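Local structure of glutamate--tRNA ligase (Elizabethkingia anophelis, 6B1Z) at residues Phe412-Ser417 with Ile500-Lys505; Leu181-Arg186 with Phe253-Leu258; Pro282-Asp287 with Tyr297-Tyr302. The protein catalyses the attachment of glutamate to its cognate tRNA at the expense of ATP, as a class I glutamyl-tRNA synthetase. One frame throughout, in Å; residues are numbered along the deposited sequence.

Contact 1: Phe412-Ser417 with Ile500-Lys505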
loop_
_atom_site.group_PDB
_atom_site.type_symbol
_atom_site.label_atom_id
_atom_site.label_comp_id
_atom_site.label_asym_id
_atom_site.label_seq_id
_atom_site.Cartn_x
_atom_site.Cartn_y
_atom_site.Cartn_z
ATOM N N PHE A 412 33.459 3.754 10.271
ATOM C CA PHE A 412 33.966 4.664 9.258
ATOM C C PHE A 412 34.487 5.981 9.814
ATOM O O PHE A 412 35.220 6.679 9.103
ATOM C CB PHE A 412 32.861 4.954 8.230
ATOM C CG PHE A 412 32.088 3.733 7.817
ATOM C CD1 PHE A 412 32.615 2.844 6.887
ATOM C CD2 PHE A 412 30.846 3.463 8.369
ATOM C CE1 PHE A 412 31.910 1.718 6.511
ATOM C CE2 PHE A 412 30.136 2.335 7.997
ATOM C CZ PHE A 412 30.669 1.465 7.068
ATOM N N HIS A 413 34.143 6.333 11.053
ATOM C CA HIS A 413 34.500 7.621 11.643
ATOM C C HIS A 413 34.963 7.414 13.076
ATOM O O HIS A 413 34.314 6.692 13.839
ATOM C CB HIS A 413 33.309 8.589 11.630
ATOM C CG HIS A 413 32.609 8.678 10.311
ATOM N ND1 HIS A 413 33.159 9.309 9.215
ATOM C CD2 HIS A 413 31.394 8.226 9.913
ATOM C CE1 HIS A 413 32.317 9.240 8.200
ATOM N NE2 HIS A 413 31.238 8.585 8.596
ATOM N N ALA A 414 36.073 8.066 13.452
ATOM C CA ALA A 414 36.539 7.988 14.826
ATOM C C ALA A 414 35.671 8.852 15.740
ATOM O O ALA A 414 35.117 9.867 15.307
ATOM C CB ALA A 414 37.992 8.442 14.923
ATOM N N PRO A 415 35.534 8.474 17.011
ATOM C CA PRO A 415 34.800 9.330 17.948
ATOM C C PRO A 415 35.560 10.621 18.212
ATOM O O PRO A 415 36.787 10.627 18.352
ATOM C CB PRO A 415 34.696 8.474 19.219
ATOM C CG PRO A 415 35.140 7.090 18.820
ATOM C CD PRO A 415 36.067 7.268 17.667
ATOM N N GLU A 416 34.815 11.723 18.277
ATOM C CA GLU A 416 35.400 13.020 18.593
ATOM C C GLU A 416 35.282 13.358 20.076
ATOM O O GLU A 416 36.188 13.977 20.644
ATOM C CB GLU A 416 34.741 14.108 17.742
ATOM C CG GLU A 416 35.025 13.957 16.257
ATOM C CD GLU A 416 34.140 14.831 15.394
ATOM O OE1 GLU A 416 33.332 15.603 15.953
ATOM O OE2 GLU A 416 34.251 14.740 14.153
ATOM N N SER A 417 34.187 12.953 20.711
ATOM C CA SER A 417 33.976 13.098 22.147
ATOM C C SER A 417 33.728 11.725 22.767
ATOM O O SER A 417 33.807 10.691 22.100
ATOM C CB SER A 417 32.808 14.042 22.434
ATOM O OG SER A 417 31.627 13.599 21.787
ATOM N N ILE A 500 44.628 1.589 17.244
ATOM C CA ILE A 500 45.612 2.195 18.134
ATOM C C ILE A 500 45.433 3.708 18.179
ATOM O O ILE A 500 45.526 4.322 19.246
ATOM C CB ILE A 500 47.033 1.793 17.703
ATOM C CG1 ILE A 500 47.176 0.268 17.721
ATOM C CG2 ILE A 500 48.075 2.437 18.609
ATOM C CD1 ILE A 500 48.477 -0.236 17.127
ATOM N N SER A 501 45.144 4.326 17.031
ATOM C CA SER A 501 44.891 5.765 16.999
ATOM C C SER A 501 43.747 6.152 17.934
ATOM O O SER A 501 43.869 7.098 18.721
ATOM C CB SER A 501 44.588 6.209 15.567
ATOM O OG SER A 501 44.287 7.592 15.521
ATOM N N ARG A 502 42.625 5.428 17.864
ATOM C CA ARG A 502 41.494 5.755 18.729
ATOM C C ARG A 502 41.826 5.512 20.195
ATOM O O ARG A 502 41.371 6.258 21.070
ATOM C CB ARG A 502 40.263 4.948 18.322
ATOM C CG ARG A 502 39.736 5.315 16.956
ATOM C CD ARG A 502 38.443 4.584 16.650
ATOM N NE ARG A 502 38.111 4.723 15.239
ATOM C CZ ARG A 502 36.978 4.298 14.689
ATOM N NH1 ARG A 502 36.055 3.707 15.437
ATOM N NH2 ARG A 502 36.776 4.468 13.386
ATOM N N ILE A 503 42.601 4.465 20.485
ATOM C CA ILE A 503 42.982 4.186 21.868
ATOM C C ILE A 503 43.835 5.325 22.413
ATOM O O ILE A 503 43.586 5.843 23.508
ATOM C CB ILE A 503 43.719 2.838 21.965
ATOM C CG1 ILE A 503 42.770 1.670 21.702
ATOM C CG2 ILE A 503 44.391 2.689 23.330
ATOM C CD1 ILE A 503 43.495 0.351 21.528
ATOM N N ASN A 504 44.846 5.739 21.644
ATOM C CA ASN A 504 45.716 6.830 22.082
ATOM C C ASN A 504 44.938 8.133 22.214
ATOM O O ASN A 504 45.207 8.936 23.114
ATOM C CB ASN A 504 46.883 6.998 21.108
ATOM C CG ASN A 504 47.882 5.857 21.192
ATOM O OD1 ASN A 504 48.146 5.323 22.270
ATOM N ND2 ASN A 504 48.442 5.476 20.050
ATOM N N LYS A 505 43.966 8.356 21.326
ATOM C CA LYS A 505 43.115 9.534 21.439
ATOM C C LYS A 505 42.305 9.498 22.729
ATOM O O LYS A 505 42.150 10.523 23.405
ATOM C CB LYS A 505 42.204 9.627 20.213
ATOM C CG LYS A 505 40.873 10.330 20.437
ATOM C CD LYS A 505 41.008 11.843 20.424
ATOM C CE LYS A 505 39.636 12.501 20.476
ATOM N NZ LYS A 505 39.719 13.985 20.444
#
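The backbone carbonyl of H413 lies over one face of the R502 guanidinium, its O 3.3 Å from R502 NH2. The angle at the nitrogen is too poor for a hydrogen bond, so the pair meets by van der Waals and electrostatic contact over the face. The side chain of H413 leaves the backbone away from helix 487-507, and its NE2 is hydrogen-bonded to Y405 OH. A414 continues along the same face of the guanidinium. Its CA sits 3.5 Å above the plane, displaced toward the rim, while CB turns toward the helix and comes to 3.7 Å from R502 NE. R502 can lie beneath these two residues because its CG is anti to the carbonyl carbon (chi1 -66°) and the chain then runs extended to NE. Three groups settle the charged end: E498, one turn earlier on the same helix, forms a salt bridge with NE, and the carbonyls of L478 and F410 both receive NH1. The arginine thereby ties the loop between helices 401-406 and 420-425 to the C-terminal helix of the anticodon-binding domain, a region in which every regular element joining the two segments is helical. At P415 the interaction becomes apolar. The pyrrolidine crosses the arginine side chain at about a right angle, with P415 CD 3.7 Å from R502 CD. One turn along the helix, K505 covers the next part of the loop. Bent at chi2 (80°), its chain brings CE to 4.0 Å from P415 O. The side chain of E416 sets off away from the helix, and K505 approaches its backbone instead, NZ lying 3.5 Å from E416 O, a distance that suggests at most loose electrostatic attraction at this exposed edge.

Contact 2: Leu181-Arg186 with Phe253-Leu258. With EDO (1,2-ethanediol), chain R.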
loop_
_atom_site.group_PDB
_atom_site.type_symbol
_atom_site.label_atom_id
_atom_site.label_comp_id
_atom_site.label_asym_id
_atom_site.label_seq_id
_atom_site.Cartn_x
_atom_site.Cartn_y
_atom_site.Cartn_z
ATOM N N LEU A 181 -29.392 -9.158 -0.685
ATOM C CA LEU A 181 -28.009 -9.207 -1.142
ATOM C C LEU A 181 -27.235 -10.295 -0.405
ATOM O O LEU A 181 -27.578 -10.698 0.710
ATOM C CB LEU A 181 -27.328 -7.846 -0.944
ATOM C CG LEU A 181 -28.015 -6.755 -1.783
ATOM C CD1 LEU A 181 -27.518 -5.379 -1.422
ATOM C CD2 LEU A 181 -27.802 -7.019 -3.265
ATOM N N ASN A 182 -26.190 -10.793 -1.056
ATOM C CA ASN A 182 -25.359 -11.841 -0.473
ATOM C C ASN A 182 -23.920 -11.533 -0.852
ATOM O O ASN A 182 -23.557 -11.639 -2.028
ATOM C CB ASN A 182 -25.778 -13.221 -0.987
ATOM C CG ASN A 182 -25.135 -14.357 -0.222
ATOM O OD1 ASN A 182 -24.275 -14.144 0.619
ATOM N ND2 ASN A 182 -25.571 -15.581 -0.504
ATOM N N ASP A 183 -23.114 -11.159 0.135
ATOM C CA ASP A 183 -21.713 -10.810 -0.079
ATOM C C ASP A 183 -20.819 -11.895 0.508
ATOM O O ASP A 183 -21.102 -12.430 1.578
ATOM C CB ASP A 183 -21.392 -9.465 0.584
ATOM C CG ASP A 183 -20.010 -8.954 0.209
ATOM O OD1 ASP A 183 -19.067 -9.114 1.024
ATOM O OD2 ASP A 183 -19.896 -8.455 -0.925
ATOM N N ILE A 184 -19.706 -12.188 -0.182
ATOM C CA ILE A 184 -18.800 -13.234 0.286
ATOM C C ILE A 184 -18.210 -12.884 1.650
ATOM O O ILE A 184 -18.062 -13.756 2.512
ATOM C CB ILE A 184 -17.699 -13.492 -0.766
ATOM C CG1 ILE A 184 -18.288 -14.210 -1.983
ATOM C CG2 ILE A 184 -16.542 -14.307 -0.159
ATOM C CD1 ILE A 184 -17.327 -14.226 -3.198
ATOM N N ILE A 185 -17.866 -11.614 1.869
ATOM C CA ILE A 185 -17.298 -11.187 3.150
ATOM C C ILE A 185 -18.387 -10.864 4.163
ATOM O O ILE A 185 -18.330 -11.298 5.322
ATOM C CB ILE A 185 -16.385 -9.956 2.958
ATOM C CG1 ILE A 185 -15.335 -10.180 1.865
ATOM C CG2 ILE A 185 -15.734 -9.575 4.299
ATOM C CD1 ILE A 185 -14.233 -11.086 2.262
ATOM N N ARG A 186 -19.364 -10.063 3.746
ATOM C CA ARG A 186 -20.301 -9.459 4.684
ATOM C C ARG A 186 -21.545 -10.300 4.928
ATOM O O ARG A 186 -22.306 -9.984 5.853
ATOM C CB ARG A 186 -20.708 -8.069 4.188
ATOM C CG ARG A 186 -19.542 -7.063 4.137
ATOM C CD ARG A 186 -19.079 -6.663 5.529
ATOM N NE ARG A 186 -20.048 -5.800 6.201
ATOM C CZ ARG A 186 -19.946 -4.479 6.268
ATOM N NH1 ARG A 186 -18.901 -3.866 5.721
ATOM N NH2 ARG A 186 -20.879 -3.771 6.898
ATOM N N PHE A 253 -19.826 -10.946 -5.311
ATOM C CA PHE A 253 -19.180 -9.780 -4.717
ATOM C C PHE A 253 -18.528 -10.137 -3.392
ATOM O O PHE A 253 -19.013 -11.001 -2.656
ATOM C CB PHE A 253 -20.183 -8.633 -4.466
ATOM C CG PHE A 253 -20.754 -8.047 -5.716
ATOM C CD1 PHE A 253 -21.850 -8.643 -6.327
ATOM C CD2 PHE A 253 -20.206 -6.908 -6.276
ATOM C CE1 PHE A 253 -22.376 -8.116 -7.493
ATOM C CE2 PHE A 253 -20.730 -6.374 -7.443
ATOM C CZ PHE A 253 -21.822 -6.980 -8.045
ATOM N N ALA A 254 -17.418 -9.453 -3.098
ATOM C CA ALA A 254 -16.753 -9.525 -1.797
ATOM C C ALA A 254 -16.296 -8.123 -1.432
ATOM O O ALA A 254 -15.484 -7.537 -2.154
ATOM C CB ALA A 254 -15.557 -10.484 -1.837
ATOM N N HIS A 255 -16.802 -7.586 -0.324
ATOM C CA HIS A 255 -16.508 -6.216 0.083
ATOM C C HIS A 255 -15.577 -6.228 1.286
ATOM O O HIS A 255 -15.929 -6.748 2.352
ATOM C CB HIS A 255 -17.795 -5.449 0.378
ATOM C CG HIS A 255 -18.521 -5.034 -0.861
ATOM N ND1 HIS A 255 -19.371 -5.882 -1.545
ATOM C CD2 HIS A 255 -18.519 -3.867 -1.550
ATOM C CE1 HIS A 255 -19.861 -5.251 -2.599
ATOM N NE2 HIS A 255 -19.357 -4.027 -2.628
ATOM N N LEU A 256 -14.392 -5.650 1.105
ATOM C CA LEU A 256 -13.350 -5.626 2.123
ATOM C C LEU A 256 -13.510 -4.415 3.036
ATOM O O LEU A 256 -13.628 -3.279 2.565
ATOM C CB LEU A 256 -11.983 -5.601 1.437
ATOM C CG LEU A 256 -11.755 -6.718 0.415
ATOM C CD1 LEU A 256 -10.505 -6.427 -0.421
ATOM C CD2 LEU A 256 -11.607 -8.066 1.129
ATOM N N SER A 257 -13.495 -4.655 4.339
ATOM C CA SER A 257 -13.672 -3.569 5.296
ATOM C C SER A 257 -12.462 -2.639 5.281
ATOM O O SER A 257 -11.326 -3.077 5.089
ATOM C CB SER A 257 -13.900 -4.142 6.697
ATOM O OG SER A 257 -15.091 -4.926 6.702
ATOM N N LEU A 258 -12.715 -1.343 5.473
ATOM C CA LEU A 258 -11.634 -0.360 5.441
ATOM C C LEU A 258 -10.601 -0.651 6.525
ATOM O O LEU A 258 -10.938 -1.080 7.631
ATOM C CB LEU A 258 -12.207 1.050 5.625
ATOM C CG LEU A 258 -13.164 1.492 4.512
ATOM C CD1 LEU A 258 -13.776 2.851 4.837
ATOM C CD2 LEU A 258 -12.460 1.529 3.170
HETATM C C1 EDO R . -11.207 -6.969 5.033
HETATM O O1 EDO R . -12.617 -7.158 5.247
HETATM C C2 EDO R . -10.464 -7.355 6.305
HETATM O O2 EDO R . -10.788 -6.386 7.313
HETATM O O HOH W 1 -22.079 -12.391 -4.064
HETATM O O HOH W 2 -16.733 -4.958 4.446
#
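The carboxylate of D183 takes two hydrogen bonds from H255, one on each oxygen. OD1 receives H255 N at 3.0 Å on its syn lone pair, whereas OD2 receives H255 ND1 at 2.7 Å in an almost straight bond (177°). ND1 meets OD2 from above the carboxylate plane, while OD2 lies in the plane of the imidazole, and this fixes the rotation of the ring. OD1 also accepts from I185 N, met above the carboxylate plane, which closes an Asx turn, and from R186 N on its anti lone pair, which widens it to an Asx motif, as strand 178-183 ends. With CG anti to its backbone N (chi1 -171°), D183 reaches both its own turn and the facing strand. Beside it, I184 N donates to F253 O at 2.8 Å, and the I184 carbonyl is a ligand of the magnesium ion. One water joins N182 O to F253 N; another donates to H255 O and S257 OG and accepts from R186 NH1, which also forms a salt bridge with E230. S257 OG is also hydrogen-bonded to the K341 carbonyl, and S257 N donates to O1 of a bound 1,2-ethanediol, probably from the crystallisation liquor. I185 CG1 packs 3.7 Å from A254 CB. Strand 252-256 pairs in parallel with 225-229, and helix 236-246 makes the β-α-β crossover between them; that helix packs on L181, F253 and H255, and helix 26-41 covers L256.

Contact 3: Pro282-Asp287 with Tyr297-Tyr302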
loop_
_atom_site.group_PDB
_atom_site.type_symbol
_atom_site.label_atom_id
_atom_site.label_comp_id
_atom_site.label_asym_id
_atom_site.label_seq_id
_atom_site.Cartn_x
_atom_site.Cartn_y
_atom_site.Cartn_z
ATOM N N PRO A 282 2.817 2.918 -1.993
ATOM C CA PRO A 282 3.924 1.974 -2.249
ATOM C C PRO A 282 5.155 2.636 -2.847
ATOM O O PRO A 282 6.283 2.256 -2.502
ATOM C CB PRO A 282 3.296 0.941 -3.204
ATOM C CG PRO A 282 2.137 1.678 -3.854
ATOM C CD PRO A 282 1.603 2.575 -2.761
ATOM N N LEU A 283 4.969 3.627 -3.725
ATOM C CA LEU A 283 6.051 4.304 -4.425
ATOM C C LEU A 283 5.934 5.803 -4.207
ATOM O O LEU A 283 4.857 6.323 -3.896
ATOM C CB LEU A 283 6.013 4.014 -5.936
ATOM C CG LEU A 283 5.681 2.601 -6.399
ATOM C CD1 LEU A 283 5.589 2.553 -7.928
ATOM C CD2 LEU A 283 6.724 1.616 -5.915
ATOM N N ASN A 284 7.057 6.497 -4.408
ATOM C CA ASN A 284 7.075 7.955 -4.392
ATOM C C ASN A 284 5.943 8.530 -5.235
ATOM O O ASN A 284 5.725 8.099 -6.371
ATOM C CB ASN A 284 8.405 8.464 -4.946
ATOM C CG ASN A 284 9.483 8.578 -3.895
ATOM O OD1 ASN A 284 9.397 7.982 -2.829
ATOM N ND2 ASN A 284 10.516 9.350 -4.201
ATOM N N PHE A 285 5.229 9.508 -4.680
ATOM C CA PHE A 285 4.239 10.270 -5.441
ATOM C C PHE A 285 4.440 11.761 -5.218
ATOM O O PHE A 285 4.376 12.235 -4.079
ATOM C CB PHE A 285 2.814 9.884 -5.055
ATOM C CG PHE A 285 1.771 10.672 -5.794
ATOM C CD1 PHE A 285 1.533 10.435 -7.139
ATOM C CD2 PHE A 285 1.053 11.668 -5.150
ATOM C CE1 PHE A 285 0.577 11.174 -7.832
ATOM C CE2 PHE A 285 0.092 12.411 -5.834
ATOM C CZ PHE A 285 -0.144 12.161 -7.176
ATOM N N THR A 286 4.622 12.503 -6.309
ATOM C CA THR A 286 4.743 13.957 -6.264
ATOM C C THR A 286 3.391 14.574 -6.601
ATOM O O THR A 286 2.865 14.362 -7.698
ATOM C CB THR A 286 5.815 14.438 -7.239
ATOM O OG1 THR A 286 7.071 13.822 -6.911
ATOM C CG2 THR A 286 5.954 15.956 -7.173
ATOM N N ASP A 287 2.822 15.306 -5.653
ATOM C CA ASP A 287 1.527 15.941 -5.866
ATOM C C ASP A 287 1.671 17.089 -6.857
ATOM O O ASP A 287 2.424 18.038 -6.591
ATOM C CB ASP A 287 0.957 16.442 -4.543
ATOM C CG ASP A 287 -0.382 17.136 -4.709
ATOM O OD1 ASP A 287 -1.241 16.615 -5.452
ATOM O OD2 ASP A 287 -0.579 18.200 -4.088
ATOM N N TYR A 297 6.827 3.391 0.386
ATOM C CA TYR A 297 7.406 2.235 1.069
ATOM C C TYR A 297 8.698 1.789 0.396
ATOM O O TYR A 297 9.705 1.519 1.065
ATOM C CB TYR A 297 6.409 1.072 1.102
ATOM C CG TYR A 297 5.371 1.157 2.210
ATOM C CD1 TYR A 297 4.190 1.870 2.036
ATOM C CD2 TYR A 297 5.579 0.506 3.421
ATOM C CE1 TYR A 297 3.235 1.933 3.043
ATOM C CE2 TYR A 297 4.635 0.565 4.426
ATOM C CZ TYR A 297 3.480 1.294 4.236
ATOM O OH TYR A 297 2.535 1.351 5.235
ATOM N N ARG A 298 8.690 1.710 -0.941
ATOM C CA ARG A 298 9.876 1.235 -1.653
ATOM C C ARG A 298 11.085 2.119 -1.359
ATOM O O ARG A 298 12.159 1.626 -0.993
ATOM C CB ARG A 298 9.603 1.174 -3.159
ATOM C CG ARG A 298 10.834 0.729 -3.969
ATOM C CD ARG A 298 10.585 0.797 -5.472
ATOM N NE ARG A 298 10.276 2.161 -5.892
ATOM C CZ ARG A 298 9.950 2.500 -7.137
ATOM N NH1 ARG A 298 9.916 1.569 -8.081
ATOM N NH2 ARG A 298 9.657 3.758 -7.430
ATOM N N GLU A 299 10.921 3.430 -1.488
ATOM C CA GLU A 299 12.046 4.336 -1.321
ATOM C C GLU A 299 12.466 4.468 0.137
ATOM O O GLU A 299 13.629 4.802 0.403
ATOM C CB GLU A 299 11.693 5.698 -1.908
ATOM C CG GLU A 299 11.544 5.685 -3.439
ATOM C CD GLU A 299 10.133 5.331 -3.924
ATOM O OE1 GLU A 299 9.322 4.794 -3.141
ATOM O OE2 GLU A 299 9.826 5.629 -5.103
ATOM N N GLU A 300 11.557 4.194 1.078
ATOM C CA GLU A 300 11.899 4.181 2.497
ATOM C C GLU A 300 12.608 2.902 2.913
ATOM O O GLU A 300 12.976 2.770 4.086
ATOM C CB GLU A 300 10.637 4.373 3.351
ATOM C CG GLU A 300 10.091 5.797 3.309
ATOM C CD GLU A 300 11.067 6.814 3.881
ATOM O OE1 GLU A 300 11.602 6.572 4.979
ATOM O OE2 GLU A 300 11.314 7.846 3.225
ATOM N N GLY A 301 12.830 1.965 1.998
ATOM C CA GLY A 301 13.606 0.780 2.311
ATOM C C GLY A 301 12.813 -0.450 2.691
ATOM O O GLY A 301 13.411 -1.428 3.162
ATOM N N TYR A 302 11.495 -0.448 2.489
ATOM C CA TYR A 302 10.714 -1.656 2.742
ATOM C C TYR A 302 10.933 -2.646 1.607
ATOM O O TYR A 302 10.887 -2.277 0.430
ATOM C CB TYR A 302 9.221 -1.333 2.901
ATOM C CG TYR A 302 8.886 -0.660 4.216
ATOM C CD1 TYR A 302 9.021 0.717 4.373
ATOM C CD2 TYR A 302 8.427 -1.407 5.306
ATOM C CE1 TYR A 302 8.706 1.342 5.565
ATOM C CE2 TYR A 302 8.110 -0.778 6.519
ATOM C CZ TYR A 302 8.264 0.582 6.639
ATOM O OH TYR A 302 7.961 1.210 7.831
#
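L283 sets a methyl group over the face of the R298 guanidinium, CD2 standing 3.5 Å above the plane and over its centre. The cation's edge is turned to E299: NH2 donates within the guanidinium plane to E299 OE2 at 3.0 Å, a salt bridge between sequence neighbours, while NH1 pairs with E68 of helix 62-73. A bend at chi2 (88°) folds the glutamate back over N284. There the amide and carboxylate planes stack only 12° from parallel, with N284 OD1 3.0 Å from E299 CD. This close approach of an oxygen to the carboxylate is probably offset by G296 N, which donates to the same OD1. The two donors to E299 OE2 arrive from opposite faces of its plane, R298 NH2 on one and the backbone N284 N, at 3.0 Å, on the other. Alongside, R298 N donates to P282 O in a nearly straight bond of 2.9 Å (173°), joining the two backbones. Beyond it the chain closes a type I turn from R298 to G301, and the bonds from G301 N to R298 O and from Y302 N to Y297 O give the pattern of a Schellman motif, with glycine at the position of positive phi. The whole forms the base of the β-hairpin of strands 285-286 and 293-294 in the catalytic domain.

How the contacts relate
Contacts 2, 3 and 1 follow one another along the chain, each closing before the next opens. Contacts 2 and 3 both belong to the catalytic domain, their centres about 30 Å apart, and helix 26-41 packs against residues of each. Contact 1 lies in the anticodon-binding domain, its centre about 37 Å from that of contact 3 and about 62 Å from that of contact 2, on the opposite side of the chain's centre from the latter. Contact 3 leans through Y302 on helix 348-361, near the junction of the catalytic and anticodon-binding domains. This elongated layout is consistent with an enzyme that reads the anticodon far from where it charges the tRNA.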